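Local coordinates for protein predicted metal-dependent hydrolase of the TIM-barrel fold (Lactobacillus casei, PDB 2QPX) that binds zinc ions and is probably a metal-dependent hydrolase of the amidohydrolase type, its precise reaction being unknown, at residues Y128-H133 and Q149-D154; T132-F137 and K199-K204; Y268-G273 and F301-E306; Y274-F279 and E306-T311. All coordinates share one frame; numbering follows the deposited sequence. Where two conformers were deposited one is given.

Contact 1: residues Y128-H133 and Q149-D154; sequences YRLETH and QAFSND
The phenol of Y128 donates a hydrogen bond to D154, with OH 2.7 Å from OD2. OD2 accepts it on its anti lone pair, the one facing away from the other carboxylate oxygen, and it lies at the edge of the phenol ring, near the ring plane. The two flat groups are nevertheless twisted 42° from one another. A chi1 of -176°, which puts CG beside the carbonyl carbon, points the ring of Y128 from the turn just before helix 130-138 toward helix 144-156. The imidazole of H133 stacks on one face of that ring, ND1 riding over its centre. ND1 also donates to the carbonyl of R129, the residue at the N-cap position, with 2.8 Å between ND1 and R129 O; that oxygen lies in the imidazole plane, and the bond, straight to within 14°, fixes the rotation of the ring. The edge atom CD2 of H133 is thereby brought to 3.5 Å from D154 OD2. Beside this polar cluster F151 reaches across with the far end of its ring: CE1 comes to 3.6 Å from L130 O, and CZ lies 4.2 Å from L130 CD2. M210 of helix 204-221 packs against both L130 and F151, and F163 meets Y128 edge-to-face. The phenol bond should stabilise the D154 carboxylate, and because H133 NE2 is 4.2 Å from D154 OD2, the negative charge would probably ease protonation at NE2, since ND1 already gives its proton to R129 O.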
# COMPACT_ATOMS: atom_id res chain seq x y z
N TYR A 128 -6.11 -29.27 9.33
CA TYR A 128 -7.55 -29.52 9.21
C TYR A 128 -8.24 -28.30 8.65
O TYR A 128 -8.35 -27.27 9.32
CB TYR A 128 -8.09 -29.79 10.60
CG TYR A 128 -9.55 -30.18 10.74
CD1 TYR A 128 -10.59 -29.26 10.66
CD2 TYR A 128 -9.90 -31.49 11.00
CE1 TYR A 128 -11.91 -29.66 10.83
CE2 TYR A 128 -11.21 -31.88 11.20
CZ TYR A 128 -12.23 -30.95 11.10
OH TYR A 128 -13.55 -31.29 11.27
N ARG A 129 -8.73 -28.41 7.43
CA ARG A 129 -9.46 -27.28 6.83
C ARG A 129 -10.92 -27.29 7.34
O ARG A 129 -11.71 -28.25 7.12
CB ARG A 129 -9.43 -27.35 5.30
CG ARG A 129 -10.04 -26.08 4.69
CD ARG A 129 -10.05 -26.07 3.23
NE ARG A 129 -8.72 -25.82 2.69
CZ ARG A 129 -8.51 -25.35 1.47
NH1 ARG A 129 -9.52 -25.15 0.65
NH2 ARG A 129 -7.29 -25.09 1.09
N LEU A 130 -11.28 -26.21 8.01
CA LEU A 130 -12.61 -26.13 8.62
C LEU A 130 -13.76 -26.22 7.62
O LEU A 130 -14.69 -26.97 7.81
CB LEU A 130 -12.70 -24.84 9.44
CG LEU A 130 -11.82 -24.83 10.72
CD1 LEU A 130 -11.73 -23.37 11.24
CD2 LEU A 130 -12.34 -25.77 11.82
N GLU A 131 -13.72 -25.38 6.59
CA GLU A 131 -14.87 -25.24 5.70
C GLU A 131 -15.18 -26.53 4.93
O GLU A 131 -16.34 -26.85 4.68
CB GLU A 131 -14.78 -24.03 4.78
CG GLU A 131 -14.84 -22.69 5.49
CD GLU A 131 -13.56 -22.22 6.18
OE1 GLU A 131 -12.49 -22.90 6.06
OE2 GLU A 131 -13.66 -21.14 6.82
N THR A 132 -14.14 -27.25 4.48
CA THR A 132 -14.36 -28.49 3.73
C THR A 132 -14.92 -29.59 4.64
O THR A 132 -15.80 -30.35 4.24
CB THR A 132 -13.07 -28.89 2.98
OG1 THR A 132 -12.00 -28.78 3.88
CG2 THR A 132 -12.80 -27.95 1.82
N HIS A 133 -14.47 -29.66 5.89
CA HIS A 133 -15.06 -30.59 6.85
C HIS A 133 -16.52 -30.19 7.11
O HIS A 133 -17.42 -31.05 7.12
CB HIS A 133 -14.25 -30.68 8.14
CG HIS A 133 -13.02 -31.51 8.02
ND1 HIS A 133 -11.80 -31.00 7.65
CD2 HIS A 133 -12.84 -32.84 8.21
CE1 HIS A 133 -10.91 -31.99 7.63
NE2 HIS A 133 -11.52 -33.12 7.95
N GLN A 149 -23.49 -30.47 15.95
CA GLN A 149 -22.97 -31.46 16.91
C GLN A 149 -21.90 -32.36 16.26
O GLN A 149 -20.83 -32.57 16.83
CB GLN A 149 -24.10 -32.31 17.51
CG GLN A 149 -23.59 -33.37 18.45
CD GLN A 149 -24.73 -34.17 19.05
OE1 GLN A 149 -25.05 -35.26 18.58
NE2 GLN A 149 -25.36 -33.62 20.07
N ALA A 150 -22.20 -32.84 15.06
CA ALA A 150 -21.30 -33.76 14.37
C ALA A 150 -19.99 -33.05 13.98
O ALA A 150 -18.89 -33.57 14.17
CB ALA A 150 -21.96 -34.36 13.15
N PHE A 151 -20.14 -31.85 13.42
CA PHE A 151 -18.99 -31.09 12.94
C PHE A 151 -18.13 -30.65 14.11
O PHE A 151 -16.91 -30.82 14.08
CB PHE A 151 -19.45 -29.91 12.08
CG PHE A 151 -18.37 -28.91 11.77
CD1 PHE A 151 -17.31 -29.25 10.94
CD2 PHE A 151 -18.34 -27.68 12.39
CE1 PHE A 151 -16.28 -28.31 10.70
CE2 PHE A 151 -17.31 -26.75 12.14
CZ PHE A 151 -16.31 -27.07 11.27
N SER A 152 -18.75 -30.07 15.14
CA SER A 152 -17.98 -29.61 16.28
C SER A 152 -17.26 -30.78 16.96
O SER A 152 -16.14 -30.64 17.45
CB SER A 152 -18.87 -28.80 17.27
OG SER A 152 -19.87 -29.59 17.84
N ASN A 153 -17.91 -31.93 17.08
CA ASN A 153 -17.21 -33.11 17.63
C ASN A 153 -15.96 -33.47 16.80
O ASN A 153 -14.91 -33.78 17.36
CB ASN A 153 -18.12 -34.33 17.72
CG ASN A 153 -19.11 -34.25 18.88
OD1 ASN A 153 -18.94 -33.45 19.81
ND2 ASN A 153 -20.13 -35.11 18.84
N ASP A 154 -16.07 -33.40 15.47
CA ASP A 154 -14.94 -33.68 14.59
C ASP A 154 -13.77 -32.70 14.80
O ASP A 154 -12.62 -33.10 14.87
CB ASP A 154 -15.40 -33.73 13.14
CG ASP A 154 -14.47 -34.55 12.27
OD1 ASP A 154 -14.43 -35.78 12.46
OD2 ASP A 154 -13.76 -33.98 11.40

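Contact 2: residues T132-F137 and K199-K204; sequences THAEDF and KRLTSK
E135 fills the tight part of this contact, pressing its side chain against the backbone of the loop 199-204. Its CG sits 3.4 Å from K199 O, and OE2 receives the amide of L201 with 2.9 Å between OE2 and L201 N. The bond is almost straight at 174°, though it meets OE2 on the anti side and somewhat out of the carboxylate plane. The same OE2 forms a salt bridge with R173, which through the same NH1 also bonds L201 O, so one loop residue is held at both its amide and its carbonyl. Beside this pair L201 CD2 rests 4.0 Å from A134 CB, and W193 of helix 183-196 packs on both E135 and L201. The outer side is different. There K199 runs fully extended across E135, its CE 4.0 Å from E135 CB, and ends in a salt bridge to D136 with NZ 2.7 Å from OD1. The ammonium approaches nearly in line with the C-O bond of OD1. Both partners are exposed, so this link lies on the solvent side of the contact. A helical carboxylate gripping a loop amide in this way joins helix 130-138, just after strand 124-127, to the loop leading into helix 204-221, whose first turn is capped by S203; it belongs to the layer of helices and loops outside the strands of a TIM barrel.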
# COMPACT_ATOMS: atom_id res chain seq x y z
N THR A 132 -14.14 -27.25 4.48
CA THR A 132 -14.36 -28.49 3.73
C THR A 132 -14.92 -29.59 4.64
O THR A 132 -15.80 -30.35 4.24
CB THR A 132 -13.07 -28.89 2.98
OG1 THR A 132 -12.00 -28.78 3.88
CG2 THR A 132 -12.80 -27.95 1.82
N HIS A 133 -14.47 -29.66 5.89
CA HIS A 133 -15.06 -30.59 6.85
C HIS A 133 -16.52 -30.19 7.11
O HIS A 133 -17.42 -31.05 7.12
CB HIS A 133 -14.25 -30.68 8.14
CG HIS A 133 -13.02 -31.51 8.02
ND1 HIS A 133 -11.80 -31.00 7.65
CD2 HIS A 133 -12.84 -32.84 8.21
CE1 HIS A 133 -10.91 -31.99 7.63
NE2 HIS A 133 -11.52 -33.12 7.95
N ALA A 134 -16.77 -28.88 7.23
CA ALA A 134 -18.14 -28.39 7.44
C ALA A 134 -19.06 -28.84 6.28
O ALA A 134 -20.19 -29.30 6.48
CB ALA A 134 -18.15 -26.86 7.60
N GLU A 135 -18.56 -28.71 5.05
CA GLU A 135 -19.29 -29.14 3.85
C GLU A 135 -19.58 -30.63 3.86
O GLU A 135 -20.71 -31.07 3.52
CB GLU A 135 -18.49 -28.80 2.59
CG GLU A 135 -18.39 -27.30 2.31
CD GLU A 135 -17.27 -26.88 1.37
OE1 GLU A 135 -16.44 -27.73 0.96
OE2 GLU A 135 -17.20 -25.67 1.07
N ASP A 136 -18.59 -31.43 4.20
CA ASP A 136 -18.81 -32.86 4.17
C ASP A 136 -19.82 -33.31 5.22
O ASP A 136 -20.63 -34.20 4.98
CB ASP A 136 -17.48 -33.57 4.28
CG ASP A 136 -16.69 -33.51 2.98
OD1 ASP A 136 -17.30 -33.51 1.89
OD2 ASP A 136 -15.47 -33.51 3.05
N PHE A 137 -19.78 -32.68 6.40
CA PHE A 137 -20.80 -32.97 7.42
C PHE A 137 -22.19 -32.48 7.02
O PHE A 137 -23.18 -33.12 7.37
CB PHE A 137 -20.37 -32.46 8.79
CG PHE A 137 -19.37 -33.35 9.49
CD1 PHE A 137 -19.77 -34.54 10.06
CD2 PHE A 137 -18.03 -33.04 9.50
CE1 PHE A 137 -18.86 -35.38 10.68
CE2 PHE A 137 -17.13 -33.87 10.13
CZ PHE A 137 -17.53 -35.05 10.69
N LYS A 199 -22.81 -27.48 -2.73
CA LYS A 199 -22.01 -28.05 -1.68
C LYS A 199 -21.14 -26.99 -1.00
O LYS A 199 -21.00 -26.98 0.23
CB LYS A 199 -21.09 -29.18 -2.18
CG LYS A 199 -20.38 -29.87 -1.01
CD LYS A 199 -19.49 -31.04 -1.40
CE LYS A 199 -18.85 -31.65 -0.20
NZ LYS A 199 -17.92 -32.78 -0.59
N ARG A 200 -20.59 -26.08 -1.80
CA ARG A 200 -19.67 -25.04 -1.34
C ARG A 200 -20.27 -24.19 -0.21
O ARG A 200 -21.35 -23.65 -0.38
CB ARG A 200 -19.38 -24.14 -2.55
CG ARG A 200 -18.24 -23.16 -2.47
CD ARG A 200 -17.97 -22.56 -3.88
NE ARG A 200 -17.88 -21.10 -3.84
CZ ARG A 200 -16.75 -20.40 -3.72
NH1 ARG A 200 -15.57 -21.00 -3.65
NH2 ARG A 200 -16.82 -19.08 -3.66
N LEU A 201 -19.56 -24.06 0.90
CA LEU A 201 -19.99 -23.21 2.02
C LEU A 201 -19.62 -21.73 1.71
O LEU A 201 -18.45 -21.39 1.60
CB LEU A 201 -19.33 -23.66 3.32
CG LEU A 201 -19.59 -22.82 4.56
CD1 LEU A 201 -21.12 -22.62 4.79
CD2 LEU A 201 -18.87 -23.42 5.75
N THR A 202 -20.63 -20.89 1.54
CA THR A 202 -20.49 -19.48 1.18
C THR A 202 -21.29 -18.54 2.09
O THR A 202 -21.27 -17.33 1.88
CB THR A 202 -20.90 -19.24 -0.29
OG1 THR A 202 -22.30 -19.52 -0.46
CG2 THR A 202 -20.01 -20.10 -1.25
N SER A 203 -21.96 -19.08 3.10
CA SER A 203 -22.81 -18.27 3.99
C SER A 203 -21.94 -17.52 5.03
O SER A 203 -21.31 -18.18 5.87
CB SER A 203 -23.74 -19.18 4.78
OG SER A 203 -24.43 -18.45 5.80
N LYS A 204 -21.89 -16.19 4.95
CA LYS A 204 -21.16 -15.38 5.91
C LYS A 204 -21.68 -15.57 7.35
O LYS A 204 -20.87 -15.77 8.28
CB LYS A 204 -21.09 -13.91 5.50
CG LYS A 204 -20.28 -13.09 6.48
CD LYS A 204 -19.93 -11.76 5.91
CE LYS A 204 -19.44 -10.76 6.97
NZ LYS A 204 -18.23 -11.17 7.72

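Contact 3: residues Y268-G273 and F301-E306; sequences YHREAG and FNEAVE
H269 makes the one hydrogen bond across this contact that is not part of a salt bridge, donating from NE2 to E303 OE1 at 2.7 Å and 163°. The oxygen lies close to the imidazole plane, but it is approached on its anti side, well out of the carboxylate plane. CG of H269 stands between its backbone N and carbonyl carbon (chi1 52°), which turns the ring across to helix 297-304. The salt bridge comes from R270, which grips E306 side-on: NE is 2.7 Å from OE1 in a bent bond, and NH2 is 3.0 Å from OE2 in a nearly straight one, on the syn lone pair. E306 is shared with the second subunit, where Y266 bonds OE1 and R299 bonds OE2. R270 NH1 reaches E303 of that subunit, while E303 here takes R270 of the third. Packing supplies the rest. E303 CG lies over one face of the R270 guanidinium, 3.8 Å from NH2, and the helices come close where G273 CA lies 3.7 Å from A304 O and H269 CB faces A304 CB at 4.2 Å. On the sheet side, A304 touches F284 of strand 282-285. Helices 269-278 and 297-304, following the neighbouring parallel strands 260-264 and 282-285, pack side by side as outer helices of a TIM barrel do, and their charged side chains form part of the interface between subunits of the trimer.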
# COMPACT_ATOMS: atom_id res chain seq x y z
N TYR A 268 -1.31 -7.00 1.77
CA TYR A 268 -1.56 -6.46 3.12
C TYR A 268 -0.55 -6.96 4.14
O TYR A 268 -0.83 -7.08 5.33
CB TYR A 268 -2.96 -6.82 3.55
CG TYR A 268 -4.05 -6.46 2.59
CD1 TYR A 268 -4.41 -5.15 2.37
CD2 TYR A 268 -4.76 -7.45 1.94
CE1 TYR A 268 -5.43 -4.81 1.50
CE2 TYR A 268 -5.82 -7.12 1.05
CZ TYR A 268 -6.12 -5.80 0.84
OH TYR A 268 -7.14 -5.46 -0.03
N HIS A 269 0.66 -7.23 3.68
CA HIS A 269 1.74 -7.68 4.55
C HIS A 269 2.21 -6.63 5.57
O HIS A 269 2.57 -7.03 6.68
CB HIS A 269 2.88 -8.25 3.70
CG HIS A 269 3.33 -7.32 2.63
ND1 HIS A 269 2.61 -7.11 1.48
CD2 HIS A 269 4.37 -6.44 2.61
CE1 HIS A 269 3.21 -6.16 0.77
NE2 HIS A 269 4.29 -5.75 1.43
N ARG A 270 2.16 -5.34 5.27
CA ARG A 270 2.48 -4.33 6.29
C ARG A 270 1.41 -4.38 7.39
O ARG A 270 1.69 -4.21 8.56
CB ARG A 270 2.60 -2.91 5.73
CG ARG A 270 3.92 -2.60 5.03
CD ARG A 270 4.00 -1.15 4.49
NE ARG A 270 5.40 -0.75 4.17
CZ ARG A 270 5.75 0.14 3.25
NH1 ARG A 270 4.86 0.67 2.42
NH2 ARG A 270 7.02 0.46 3.10
N GLU A 271 0.17 -4.59 7.00
CA GLU A 271 -0.92 -4.65 7.96
C GLU A 271 -0.74 -5.87 8.86
O GLU A 271 -0.91 -5.78 10.08
CB GLU A 271 -2.29 -4.65 7.25
CG GLU A 271 -2.72 -3.34 6.59
CD GLU A 271 -2.09 -3.03 5.25
OE1 GLU A 271 -1.28 -3.80 4.71
OE2 GLU A 271 -2.44 -1.95 4.72
N ALA A 272 -0.40 -7.02 8.27
CA ALA A 272 -0.18 -8.23 9.04
C ALA A 272 0.96 -8.07 10.03
O ALA A 272 0.83 -8.46 11.16
CB ALA A 272 0.11 -9.42 8.09
N GLY A 273 2.07 -7.47 9.61
CA GLY A 273 3.21 -7.25 10.50
C GLY A 273 2.89 -6.29 11.62
O GLY A 273 3.32 -6.49 12.77
N PHE A 301 9.32 -8.95 1.83
CA PHE A 301 9.84 -9.34 3.12
C PHE A 301 10.22 -8.11 3.94
O PHE A 301 9.87 -7.98 5.13
CB PHE A 301 11.03 -10.29 2.97
CG PHE A 301 11.57 -10.74 4.28
CD1 PHE A 301 11.02 -11.85 4.92
CD2 PHE A 301 12.56 -10.03 4.92
CE1 PHE A 301 11.47 -12.21 6.18
CE2 PHE A 301 12.99 -10.39 6.18
CZ PHE A 301 12.47 -11.47 6.80
N ASN A 302 10.98 -7.20 3.32
CA ASN A 302 11.43 -6.04 4.03
C ASN A 302 10.25 -5.22 4.56
O ASN A 302 10.27 -4.76 5.70
CB ASN A 302 12.27 -5.15 3.13
CG ASN A 302 13.59 -5.76 2.72
OD1 ASN A 302 14.09 -6.69 3.36
ND2 ASN A 302 14.19 -5.21 1.64
N GLU A 303 9.26 -5.01 3.72
CA GLU A 303 8.08 -4.23 4.11
C GLU A 303 7.33 -4.92 5.26
O GLU A 303 6.90 -4.27 6.22
CB GLU A 303 7.14 -4.02 2.92
CG GLU A 303 7.65 -3.08 1.84
CD GLU A 303 6.85 -3.16 0.54
OE1 GLU A 303 5.66 -3.56 0.57
OE2 GLU A 303 7.43 -2.83 -0.54
N ALA A 304 7.23 -6.24 5.16
CA ALA A 304 6.53 -7.09 6.13
C ALA A 304 7.10 -7.00 7.54
O ALA A 304 6.35 -7.13 8.51
CB ALA A 304 6.54 -8.57 5.64
N VAL A 305 8.40 -6.79 7.67
CA VAL A 305 9.06 -6.76 8.98
C VAL A 305 9.42 -5.37 9.49
O VAL A 305 10.16 -5.22 10.46
CB VAL A 305 10.31 -7.68 8.97
CG1 VAL A 305 9.93 -9.14 8.69
CG2 VAL A 305 11.41 -7.21 8.01
N GLU A 306 8.89 -4.32 8.88
CA GLU A 306 9.15 -2.95 9.37
C GLU A 306 8.74 -2.77 10.83
O GLU A 306 9.47 -2.13 11.60
CB GLU A 306 8.44 -1.94 8.45
CG GLU A 306 9.12 -1.81 7.13
CD GLU A 306 8.34 -1.07 6.07
OE1 GLU A 306 7.14 -0.78 6.26
OE2 GLU A 306 8.95 -0.75 5.00

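Contact 4: residues Y274-F279 and E306-T311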
# COMPACT_ATOMS: atom_id res chain seq x y z
N TYR A 274 2.15 -5.23 11.30
CA TYR A 274 1.61 -4.33 12.32
C TYR A 274 0.79 -5.12 13.35
O TYR A 274 1.01 -4.99 14.57
CB TYR A 274 0.79 -3.19 11.69
CG TYR A 274 -0.09 -2.53 12.72
CD1 TYR A 274 0.45 -1.71 13.68
CD2 TYR A 274 -1.44 -2.86 12.80
CE1 TYR A 274 -0.36 -1.21 14.71
CE2 TYR A 274 -2.25 -2.35 13.79
CZ TYR A 274 -1.71 -1.53 14.73
OH TYR A 274 -2.52 -1.04 15.73
N LEU A 275 -0.15 -5.94 12.88
CA LEU A 275 -0.97 -6.72 13.79
C LEU A 275 -0.13 -7.64 14.70
O LEU A 275 -0.39 -7.75 15.89
CB LEU A 275 -2.04 -7.52 13.07
CG LEU A 275 -3.12 -6.70 12.39
CD1 LEU A 275 -3.88 -7.64 11.43
CD2 LEU A 275 -4.05 -6.08 13.44
N ALA A 276 0.94 -8.21 14.15
CA ALA A 276 1.84 -9.06 14.90
C ALA A 276 2.52 -8.28 16.03
O ALA A 276 2.83 -8.84 17.06
CB ALA A 276 2.86 -9.73 13.99
N SER A 277 2.75 -7.00 15.82
CA SER A 277 3.40 -6.13 16.79
C SER A 277 2.52 -5.71 17.95
O SER A 277 3.05 -5.24 18.95
CB SER A 277 3.99 -4.89 16.10
OG SER A 277 3.05 -3.83 15.87
N VAL A 278 1.20 -5.86 17.82
CA VAL A 278 0.27 -5.39 18.88
C VAL A 278 -0.67 -6.47 19.43
O VAL A 278 -1.31 -6.23 20.43
CB VAL A 278 -0.50 -4.12 18.46
CG1 VAL A 278 0.45 -2.91 18.21
CG2 VAL A 278 -1.38 -4.38 17.22
N PHE A 279 -0.77 -7.64 18.80
CA PHE A 279 -1.54 -8.75 19.34
C PHE A 279 -0.65 -9.90 19.78
O PHE A 279 0.27 -10.25 19.07
CB PHE A 279 -2.57 -9.30 18.30
CG PHE A 279 -3.76 -8.40 18.12
CD1 PHE A 279 -4.83 -8.48 19.00
CD2 PHE A 279 -3.79 -7.44 17.13
CE1 PHE A 279 -5.91 -7.61 18.88
CE2 PHE A 279 -4.87 -6.60 16.99
CZ PHE A 279 -5.93 -6.68 17.87
N GLU A 306 8.89 -4.32 8.88
CA GLU A 306 9.15 -2.95 9.37
C GLU A 306 8.74 -2.77 10.83
O GLU A 306 9.47 -2.13 11.60
CB GLU A 306 8.44 -1.94 8.45
CG GLU A 306 9.12 -1.81 7.13
CD GLU A 306 8.34 -1.07 6.07
OE1 GLU A 306 7.14 -0.78 6.26
OE2 GLU A 306 8.95 -0.75 5.00
N LEU A 307 7.61 -3.35 11.23
CA LEU A 307 7.13 -3.27 12.61
C LEU A 307 7.03 -4.60 13.31
O LEU A 307 6.95 -4.64 14.51
CB LEU A 307 5.73 -2.64 12.68
CG LEU A 307 5.58 -1.19 12.22
CD1 LEU A 307 4.11 -0.74 12.35
CD2 LEU A 307 6.51 -0.26 12.97
N ALA A 308 6.99 -5.72 12.60
CA ALA A 308 6.77 -7.00 13.25
C ALA A 308 7.95 -7.41 14.09
O ALA A 308 9.11 -7.17 13.72
CB ALA A 308 6.56 -8.11 12.17
N PRO A 309 7.70 -8.22 15.13
CA PRO A 309 8.81 -8.95 15.72
C PRO A 309 9.30 -10.03 14.75
O PRO A 309 8.50 -10.70 14.11
CB PRO A 309 8.19 -9.61 16.95
CG PRO A 309 6.89 -8.89 17.17
CD PRO A 309 6.44 -8.55 15.80
N TYR A 310 10.61 -10.25 14.72
CA TYR A 310 11.16 -11.26 13.84
C TYR A 310 10.73 -12.67 14.27
O TYR A 310 10.76 -13.59 13.45
CB TYR A 310 12.71 -11.15 13.79
CG TYR A 310 13.18 -9.95 13.00
CD1 TYR A 310 13.18 -9.96 11.60
CD2 TYR A 310 13.69 -8.81 13.62
CE1 TYR A 310 13.60 -8.85 10.86
CE2 TYR A 310 14.10 -7.71 12.90
CZ TYR A 310 14.08 -7.72 11.52
OH TYR A 310 14.52 -6.64 10.79
N THR A 311 10.29 -12.80 15.53
CA THR A 311 9.79 -14.04 16.06
C THR A 311 8.31 -14.33 15.76
O THR A 311 7.75 -15.30 16.26
CB THR A 311 10.01 -14.09 17.56
OG1 THR A 311 9.46 -12.91 18.16
CG2 THR A 311 11.54 -14.23 17.87
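Y274 lays one edge of its ring against L307, CD1 to CD1 4.0 Å, the two side chains running side by side and pointing the same way. The methyl stays near the ring plane, so the face is not what it touches; it also comes within 4.2 Å of Y274 CB. The phenol end of Y274 belongs to another partner, the backbone oxygen of G232 in the second subunit. One turn on, S277 turns its hydroxyl to its own helix, OG donating to Y274 O at 2.7 Å in the carbonyl plane and on a lone pair. A chi1 of 83° folds OG back in this way; CB, which the backbone directs at the loop, lies 3.4 Å from L307 O, which in turn accepts a bond from R53 of the second subunit. Further along, the P309 ring is set against the backbone of A276: its CD lies 3.8 Å from A276 O and 4.2 Å from A276 CB. The methyls of A276 and A308 meet more loosely. No hydrogen bond spans the two segments, so the fit rests on apolar side chains meeting one another, with S277 CB and P309 CD also against backbone carbonyls. The C-terminal part of helix 269-278 is thus flanked by the loop that runs from helix 297-304 to strand 313-314, and F284 of strand 282-285 touches both A276 and A308 from the sheet side.

Overall arrangement
Following the chain from the N terminus, contact 1 closes first, joining helix 130-138 to helix 144-156 across a short, largely helical connection. Contact 2 closes a much longer loop, to 199-204; the two loops start from the same stretch of helix, contact 1 closing the shorter one, and they touch where F137 packs on D154 and F151 meets A134. Contacts 3 and 4 follow in series on another part of the barrel, their centres about 31 to 32 Å from those of the first pair. Their segments alternate, so they cross: helix 269-278 meets helix 297-304 and then, from E306 onward, the loop toward strand 313-314. Both of these also touch the second subunit.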